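Local coordinates for terminal oxygenase component of carbazole 1,9a-dioxygenase (Nocardioides aromaticivorans, PDB 3GCF), which serves as the terminal oxygenase of carbazole 1,9a-dioxygenase, probably passing electrons from a ferredoxin through its Rieske [2Fe-2S] cluster to a mononuclear iron site, at residues K69-G74 with Y103-G108; R171-N176 with A340-Q345; Q286-V291 with H298-V303. All blocks are in the same frame, centred on the assembly; numbering follows the deposited sequence.

Contact 1. Residues K69-G74 with Y103-G108; sequences KAIADG and YDLDDG
Lys69 NZ donates to Asp106 OD1 at 3.1 Å, a salt bridge that meets the oxygen nearly along its C-O bond. Bends at chi2 and chi3, both -60°, carry the lysine chain past Leu105 to the exposed aspartate. On the way Lys69 CG packs on Leu105 CD1 at 3.8 Å. With an alanine here the chain ends at CB; Asp106 would probably be left without its charged mate, with a gap likely where CG packs on Leu105. The other leucine methyl, CD2, lies 3.9 Å from Ile71 CG2, and Ile71 CD1 reaches Tyr103 CB at 4.1 Å. The isoleucine crosses both partners at about a right angle. An Asx turn shapes the other side: Asp104 OD1 accepts from Asp106 N at 2.7 Å. Water 1 lies between the backbones, 2.7 Å from Leu105 O, with a weaker link to Ala70 O. Tyr103 OH bonds to Ala76 N, and its side chain touches the cluster ligand Cys75. All this lies within the Rieske domain. Strand 67-72 runs between strands 57-64 and 129-135 of the larger sheet, while strand 101-104 is central in the small sheet with strands 93-95 and 110-113, next to the cluster.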
# COMPACT_ATOMS: atom_id res chain seq x y z
N LYS A 69 -34.12 -3.87 1.34
CA LYS A 69 -34.01 -2.65 0.55
C LYS A 69 -32.54 -2.38 0.24
O LYS A 69 -31.66 -2.73 1.02
CB LYS A 69 -34.58 -1.46 1.34
CG LYS A 69 -35.95 -1.69 1.97
CD LYS A 69 -37.02 -2.03 0.95
CE LYS A 69 -37.19 -0.91 -0.07
NZ LYS A 69 -38.23 -1.24 -1.09
N ALA A 70 -32.28 -1.76 -0.90
CA ALA A 70 -30.92 -1.43 -1.30
C ALA A 70 -30.84 0.06 -1.64
O ALA A 70 -31.57 0.55 -2.50
CB ALA A 70 -30.49 -2.27 -2.50
N ILE A 71 -29.94 0.76 -0.96
CA ILE A 71 -29.76 2.19 -1.19
C ILE A 71 -28.27 2.49 -1.29
O ILE A 71 -27.44 1.77 -0.74
CB ILE A 71 -30.41 3.02 -0.04
CG1 ILE A 71 -30.31 4.51 -0.35
CG2 ILE A 71 -29.73 2.71 1.29
CD1 ILE A 71 -31.31 5.36 0.43
N ALA A 72 -27.92 3.56 -2.01
CA ALA A 72 -26.52 3.92 -2.16
C ALA A 72 -25.91 4.19 -0.78
O ALA A 72 -26.49 4.90 0.04
CB ALA A 72 -26.39 5.16 -3.04
N ASP A 73 -24.74 3.60 -0.54
CA ASP A 73 -24.05 3.77 0.73
C ASP A 73 -23.17 5.02 0.70
O ASP A 73 -21.95 4.95 0.85
CB ASP A 73 -23.20 2.52 1.02
CG ASP A 73 -22.62 2.52 2.42
OD1 ASP A 73 -23.13 3.26 3.29
OD2 ASP A 73 -21.65 1.77 2.65
N GLY A 74 -23.82 6.16 0.49
CA GLY A 74 -23.14 7.44 0.42
C GLY A 74 -24.16 8.54 0.59
O GLY A 74 -25.13 8.63 -0.16
N TYR A 103 -33.28 9.47 4.70
CA TYR A 103 -33.83 9.11 3.40
C TYR A 103 -34.89 8.02 3.42
O TYR A 103 -34.86 7.11 4.26
CB TYR A 103 -32.70 8.66 2.47
CG TYR A 103 -31.54 9.63 2.37
CD1 TYR A 103 -30.59 9.71 3.38
CD2 TYR A 103 -31.41 10.47 1.26
CE1 TYR A 103 -29.52 10.61 3.30
CE2 TYR A 103 -30.35 11.37 1.17
CZ TYR A 103 -29.41 11.43 2.19
OH TYR A 103 -28.35 12.30 2.10
N ASP A 104 -35.81 8.12 2.47
CA ASP A 104 -36.89 7.16 2.29
C ASP A 104 -36.29 6.02 1.47
O ASP A 104 -35.81 6.24 0.35
CB ASP A 104 -38.04 7.82 1.51
CG ASP A 104 -39.22 6.90 1.31
OD1 ASP A 104 -39.03 5.76 0.82
OD2 ASP A 104 -40.36 7.32 1.62
N LEU A 105 -36.31 4.81 2.00
CA LEU A 105 -35.73 3.68 1.27
C LEU A 105 -36.44 3.35 -0.04
O LEU A 105 -35.82 2.84 -0.97
CB LEU A 105 -35.69 2.44 2.16
CG LEU A 105 -34.74 2.50 3.36
CD1 LEU A 105 -34.84 1.19 4.13
CD2 LEU A 105 -33.31 2.73 2.89
N ASP A 106 -37.74 3.64 -0.13
CA ASP A 106 -38.47 3.31 -1.35
C ASP A 106 -38.10 4.14 -2.57
O ASP A 106 -38.14 3.63 -3.69
CB ASP A 106 -39.99 3.42 -1.12
CG ASP A 106 -40.51 2.34 -0.20
OD1 ASP A 106 -39.99 1.21 -0.26
OD2 ASP A 106 -41.45 2.62 0.58
N ASP A 107 -37.73 5.40 -2.38
CA ASP A 107 -37.38 6.25 -3.51
C ASP A 107 -36.07 7.01 -3.33
O ASP A 107 -35.69 7.80 -4.19
CB ASP A 107 -38.52 7.24 -3.81
CG ASP A 107 -38.80 8.16 -2.63
OD1 ASP A 107 -37.93 8.29 -1.76
OD2 ASP A 107 -39.90 8.76 -2.59
N GLY A 108 -35.40 6.80 -2.21
CA GLY A 108 -34.13 7.46 -1.97
C GLY A 108 -34.17 8.96 -1.71
O GLY A 108 -33.11 9.60 -1.59
O HOH W 1 -33.94 0.85 -0.99

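Contact 2. Residues R171-N176 with A340-Q345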
# COMPACT_ATOMS: atom_id res chain seq x y z
N ARG A 171 -17.52 -14.97 -0.53
CA ARG A 171 -16.25 -14.51 0.01
C ARG A 171 -15.63 -13.60 -1.03
O ARG A 171 -16.00 -13.63 -2.21
CB ARG A 171 -15.32 -15.70 0.29
CG ARG A 171 -14.60 -16.23 -0.95
CD ARG A 171 -13.78 -17.47 -0.65
NE ARG A 171 -14.55 -18.70 -0.78
CZ ARG A 171 -14.08 -19.91 -0.51
NH1 ARG A 171 -12.84 -20.06 -0.08
NH2 ARG A 171 -14.85 -20.98 -0.68
N THR A 172 -14.67 -12.79 -0.59
CA THR A 172 -13.96 -11.86 -1.46
C THR A 172 -12.72 -12.53 -2.03
O THR A 172 -12.04 -13.26 -1.33
CB THR A 172 -13.53 -10.62 -0.65
OG1 THR A 172 -14.70 -9.96 -0.13
CG2 THR A 172 -12.74 -9.64 -1.51
N VAL A 173 -12.45 -12.30 -3.32
CA VAL A 173 -11.28 -12.87 -3.99
C VAL A 173 -10.50 -11.71 -4.61
O VAL A 173 -11.09 -10.81 -5.22
CB VAL A 173 -11.69 -13.85 -5.12
CG1 VAL A 173 -10.44 -14.39 -5.83
CG2 VAL A 173 -12.49 -15.01 -4.53
N GLN A 174 -9.18 -11.73 -4.46
CA GLN A 174 -8.35 -10.65 -4.98
C GLN A 174 -7.93 -10.81 -6.44
O GLN A 174 -6.75 -10.95 -6.73
CB GLN A 174 -7.10 -10.48 -4.10
CG GLN A 174 -7.37 -10.33 -2.60
CD GLN A 174 -8.22 -9.11 -2.25
OE1 GLN A 174 -7.98 -8.01 -2.75
NE2 GLN A 174 -9.21 -9.30 -1.39
N SER A 175 -8.89 -10.78 -7.35
CA SER A 175 -8.59 -10.87 -8.77
C SER A 175 -9.77 -10.27 -9.50
O SER A 175 -10.87 -10.16 -8.95
CB SER A 175 -8.41 -12.33 -9.23
OG SER A 175 -9.62 -12.89 -9.74
N ASN A 176 -9.54 -9.87 -10.75
CA ASN A 176 -10.61 -9.32 -11.56
C ASN A 176 -11.66 -10.42 -11.65
O ASN A 176 -11.31 -11.61 -11.58
CB ASN A 176 -10.09 -8.99 -12.96
CG ASN A 176 -11.16 -8.41 -13.86
OD1 ASN A 176 -11.66 -9.09 -14.75
ND2 ASN A 176 -11.50 -7.15 -13.63
N ALA A 340 -5.63 -19.59 -7.11
CA ALA A 340 -5.38 -19.86 -8.52
C ALA A 340 -5.78 -18.62 -9.32
O ALA A 340 -5.07 -18.21 -10.24
CB ALA A 340 -6.19 -21.06 -8.99
N ARG A 341 -6.91 -18.03 -8.97
CA ARG A 341 -7.38 -16.83 -9.65
C ARG A 341 -6.42 -15.68 -9.39
O ARG A 341 -5.98 -14.99 -10.31
CB ARG A 341 -8.78 -16.44 -9.16
CG ARG A 341 -9.87 -17.44 -9.53
CD ARG A 341 -11.18 -17.14 -8.82
NE ARG A 341 -12.07 -18.29 -8.88
CZ ARG A 341 -13.22 -18.40 -8.22
NH1 ARG A 341 -13.64 -17.41 -7.44
NH2 ARG A 341 -13.93 -19.51 -8.31
N GLU A 342 -6.08 -15.48 -8.12
CA GLU A 342 -5.19 -14.39 -7.72
C GLU A 342 -3.79 -14.50 -8.32
O GLU A 342 -3.11 -13.49 -8.50
CB GLU A 342 -5.12 -14.34 -6.19
CG GLU A 342 -6.50 -14.27 -5.56
CD GLU A 342 -6.49 -14.31 -4.04
OE1 GLU A 342 -5.57 -14.91 -3.45
OE2 GLU A 342 -7.43 -13.75 -3.43
N ALA A 343 -3.37 -15.72 -8.63
CA ALA A 343 -2.05 -15.92 -9.22
C ALA A 343 -2.02 -15.38 -10.65
O ALA A 343 -0.95 -15.20 -11.24
CB ALA A 343 -1.69 -17.40 -9.21
N GLN A 344 -3.21 -15.12 -11.20
CA GLN A 344 -3.34 -14.61 -12.57
C GLN A 344 -3.54 -13.10 -12.64
O GLN A 344 -3.39 -12.50 -13.70
CB GLN A 344 -4.56 -15.27 -13.26
CG GLN A 344 -4.49 -16.79 -13.39
CD GLN A 344 -5.80 -17.39 -13.90
OE1 GLN A 344 -6.23 -17.13 -15.03
NE2 GLN A 344 -6.44 -18.20 -13.07
N GLN A 345 -3.89 -12.50 -11.50
CA GLN A 345 -4.17 -11.07 -11.44
C GLN A 345 -3.11 -10.15 -12.03
O GLN A 345 -3.43 -9.25 -12.82
CB GLN A 345 -4.47 -10.67 -9.99
CG GLN A 345 -4.88 -9.20 -9.79
CD GLN A 345 -5.98 -8.76 -10.74
OE1 GLN A 345 -6.88 -9.54 -11.08
NE2 GLN A 345 -5.93 -7.50 -11.16
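Here a helix flank meets a strand end: Glu342 and Gln345 of helix 335-350 take backbone N-H groups of Gln174 and Asn176, just past strand 164-173. The site is in the catalytic domain, of the Bet v 1-like (helix-grip) class. An inverse gamma turn centred on Gln174 follows the strand, and Asn176 is the N-cap of helix 177-184. Gln174 N donates to Glu342 OE2 at 2.9 Å, fairly straight at 160°. It comes to the anti side of that oxygen, close to the carboxylate plane. Asn176 N donates to Gln345 OE1 at 2.7 Å, from above the amide carbonyl plane. Gln345 leaves the helix with CG anti to the backbone N (chi1 -176°), then bends at chi2 (50°), which turns OE1 onto the strand exit. Val173, the last strand residue, points its side chain at the helix. Its CG1 is 4.0 Å from Glu342 CG, and CG2 is 3.9 Å from Arg341 NH1. Arg341 lies beside the iron ligand Asp337 and bonds through NE to Asn183. Gln344 OE1 bonds to Arg78 NE in the cluster pocket of the second subunit. Ser175 OG rests 3.7 Å from Arg341 CB and donates to Asn176 O at 2.8 Å.

Contact 3. Residues Q286-V291 with H298-V303; sequences QYEFYV and HEYFQV
Tyr287, Phe289 and Val291 pair through the backbone with Val303, Phe301 and Glu299. These are the hydrogen-bonded pairs of an antiparallel beta hairpin, two neighbouring strands of the catalytic-domain sheet. Glu288 with Gln302 and Tyr290 with Tyr300 are the non-hydrogen-bonded pairs between them. Apolar contacts occupy one face. Phe289 CD1 lies 3.8 Å from Phe301 CB, and Val291 CG2 is 4.0 Å from Phe301 CE1. Pro37 of strand 34-40 packs on all three. The other face carries a buried polar cluster round Glu288. Tyr300 OH donates to Glu288 OE2 at 2.6 Å, from 55° above the carboxylate plane. Tyr300 CG is anti to the backbone N (chi1 173°), which lays the ring beside Glu288. Gln286 NE2 reaches the same oxygen, OE2, at 2.9 Å from the opposite face. Tyr290 OH takes the anti lone pair of Glu288 OE1 at 2.6 Å. The Tyr290 and Tyr300 rings are near parallel (12°) but slid apart. Arg341 forms a cation-pi contact with Tyr300 and a long, weak ion pair with Glu288. Three donors on two oxygens should hold the Glu288 carboxylate against rotation. They also tie down two tyrosine hydroxyls, and Tyr300 stands close to the iron ligand Asp337.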
# COMPACT_ATOMS: atom_id res chain seq x y z
N GLN A 286 -24.07 -27.20 -8.46
CA GLN A 286 -23.33 -26.06 -7.93
C GLN A 286 -23.35 -24.85 -8.85
O GLN A 286 -23.04 -24.95 -10.03
CB GLN A 286 -21.87 -26.45 -7.64
CG GLN A 286 -21.06 -25.34 -6.96
CD GLN A 286 -19.78 -25.85 -6.30
OE1 GLN A 286 -19.78 -26.91 -5.67
NE2 GLN A 286 -18.69 -25.09 -6.42
N TYR A 287 -23.71 -23.71 -8.28
CA TYR A 287 -23.76 -22.46 -9.04
C TYR A 287 -22.68 -21.54 -8.48
O TYR A 287 -22.39 -21.57 -7.28
CB TYR A 287 -25.13 -21.79 -8.88
CG TYR A 287 -26.28 -22.58 -9.47
CD1 TYR A 287 -26.52 -22.58 -10.85
CD2 TYR A 287 -27.14 -23.32 -8.66
CE1 TYR A 287 -27.58 -23.31 -11.41
CE2 TYR A 287 -28.20 -24.06 -9.20
CZ TYR A 287 -28.42 -24.05 -10.57
OH TYR A 287 -29.46 -24.77 -11.11
N GLU A 288 -22.09 -20.73 -9.34
CA GLU A 288 -21.07 -19.80 -8.91
C GLU A 288 -21.26 -18.45 -9.57
O GLU A 288 -21.57 -18.37 -10.77
CB GLU A 288 -19.67 -20.33 -9.22
CG GLU A 288 -19.38 -21.72 -8.65
CD GLU A 288 -17.90 -22.04 -8.60
OE1 GLU A 288 -17.13 -21.54 -9.45
OE2 GLU A 288 -17.50 -22.81 -7.70
N PHE A 289 -21.10 -17.39 -8.79
CA PHE A 289 -21.21 -16.02 -9.29
C PHE A 289 -19.88 -15.35 -8.98
O PHE A 289 -19.21 -15.70 -8.00
CB PHE A 289 -22.33 -15.26 -8.58
CG PHE A 289 -23.70 -15.88 -8.74
CD1 PHE A 289 -24.04 -17.03 -8.05
CD2 PHE A 289 -24.65 -15.28 -9.57
CE1 PHE A 289 -25.32 -17.58 -8.17
CE2 PHE A 289 -25.93 -15.82 -9.70
CZ PHE A 289 -26.26 -16.97 -9.00
N TYR A 290 -19.49 -14.39 -9.81
CA TYR A 290 -18.23 -13.70 -9.62
C TYR A 290 -18.50 -12.21 -9.82
O TYR A 290 -18.09 -11.62 -10.82
CB TYR A 290 -17.20 -14.21 -10.64
CG TYR A 290 -17.23 -15.72 -10.84
CD1 TYR A 290 -18.16 -16.31 -11.69
CD2 TYR A 290 -16.33 -16.56 -10.17
CE1 TYR A 290 -18.20 -17.70 -11.88
CE2 TYR A 290 -16.36 -17.95 -10.35
CZ TYR A 290 -17.30 -18.51 -11.21
OH TYR A 290 -17.32 -19.88 -11.42
N VAL A 291 -19.20 -11.62 -8.87
CA VAL A 291 -19.58 -10.21 -8.94
C VAL A 291 -18.41 -9.27 -8.70
O VAL A 291 -17.76 -9.32 -7.65
CB VAL A 291 -20.71 -9.91 -7.94
CG1 VAL A 291 -21.30 -8.52 -8.22
CG2 VAL A 291 -21.79 -10.98 -8.03
N HIS A 298 -13.37 -9.43 -6.68
CA HIS A 298 -14.72 -9.88 -6.93
C HIS A 298 -15.26 -10.69 -5.76
O HIS A 298 -14.50 -11.16 -4.92
CB HIS A 298 -14.84 -10.70 -8.24
CG HIS A 298 -14.16 -12.03 -8.21
ND1 HIS A 298 -12.83 -12.20 -8.50
CD2 HIS A 298 -14.66 -13.27 -7.99
CE1 HIS A 298 -12.53 -13.49 -8.47
NE2 HIS A 298 -13.62 -14.16 -8.17
N GLU A 299 -16.58 -10.81 -5.71
CA GLU A 299 -17.23 -11.56 -4.65
C GLU A 299 -17.62 -12.90 -5.25
O GLU A 299 -18.41 -12.97 -6.19
CB GLU A 299 -18.47 -10.84 -4.13
CG GLU A 299 -19.07 -11.47 -2.89
CD GLU A 299 -18.24 -11.22 -1.63
OE1 GLU A 299 -17.17 -10.60 -1.72
OE2 GLU A 299 -18.67 -11.66 -0.54
N TYR A 300 -17.04 -13.96 -4.69
CA TYR A 300 -17.27 -15.32 -5.16
C TYR A 300 -18.41 -15.97 -4.37
O TYR A 300 -18.29 -16.18 -3.17
CB TYR A 300 -15.96 -16.09 -5.00
CG TYR A 300 -15.98 -17.58 -5.27
CD1 TYR A 300 -16.71 -18.13 -6.33
CD2 TYR A 300 -15.21 -18.45 -4.49
CE1 TYR A 300 -16.66 -19.50 -6.60
CE2 TYR A 300 -15.15 -19.81 -4.75
CZ TYR A 300 -15.88 -20.33 -5.81
OH TYR A 300 -15.80 -21.69 -6.05
N PHE A 301 -19.52 -16.25 -5.06
CA PHE A 301 -20.67 -16.91 -4.43
C PHE A 301 -20.68 -18.37 -4.86
O PHE A 301 -20.46 -18.68 -6.03
CB PHE A 301 -22.01 -16.30 -4.90
CG PHE A 301 -22.31 -14.92 -4.36
CD1 PHE A 301 -21.60 -13.81 -4.80
CD2 PHE A 301 -23.34 -14.74 -3.44
CE1 PHE A 301 -21.93 -12.53 -4.35
CE2 PHE A 301 -23.67 -13.46 -2.96
CZ PHE A 301 -22.97 -12.35 -3.42
N GLN A 302 -20.93 -19.26 -3.91
CA GLN A 302 -21.02 -20.68 -4.21
C GLN A 302 -22.38 -21.08 -3.66
O GLN A 302 -22.63 -20.92 -2.47
CB GLN A 302 -19.94 -21.47 -3.48
CG GLN A 302 -18.53 -21.21 -3.97
CD GLN A 302 -17.50 -21.67 -2.97
OE1 GLN A 302 -17.35 -21.07 -1.91
NE2 GLN A 302 -16.80 -22.75 -3.29
N VAL A 303 -23.27 -21.58 -4.52
CA VAL A 303 -24.61 -21.95 -4.09
C VAL A 303 -24.95 -23.37 -4.53
O VAL A 303 -24.88 -23.70 -5.71
CB VAL A 303 -25.68 -20.99 -4.66
CG1 VAL A 303 -27.01 -21.22 -3.96
CG2 VAL A 303 -25.23 -19.55 -4.49

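In the fold
Contact 1 stands apart in the Rieske domain, its centre about 31 Å from that of contact 2 and about 25 Å from that of contact 3. It joins two different sheets, through a mostly buried apolar patch with a salt bridge at the exposed edge. Contacts 2 and 3 share the catalytic-domain sheet, where strands 164-173 and 298-307 are neighbours. Contact 3 is the most buried and knits strand to strand. Contact 2 is partly buried and fastens a helix to the sheet's border by side chain to backbone bonds. The two touch directly: Arg171 O lies 2.7 Å from Tyr300 N, a probable hydrogen bond. Arg171 NH2 also lies 2.8 Å from Gln302 OE1, another probable one.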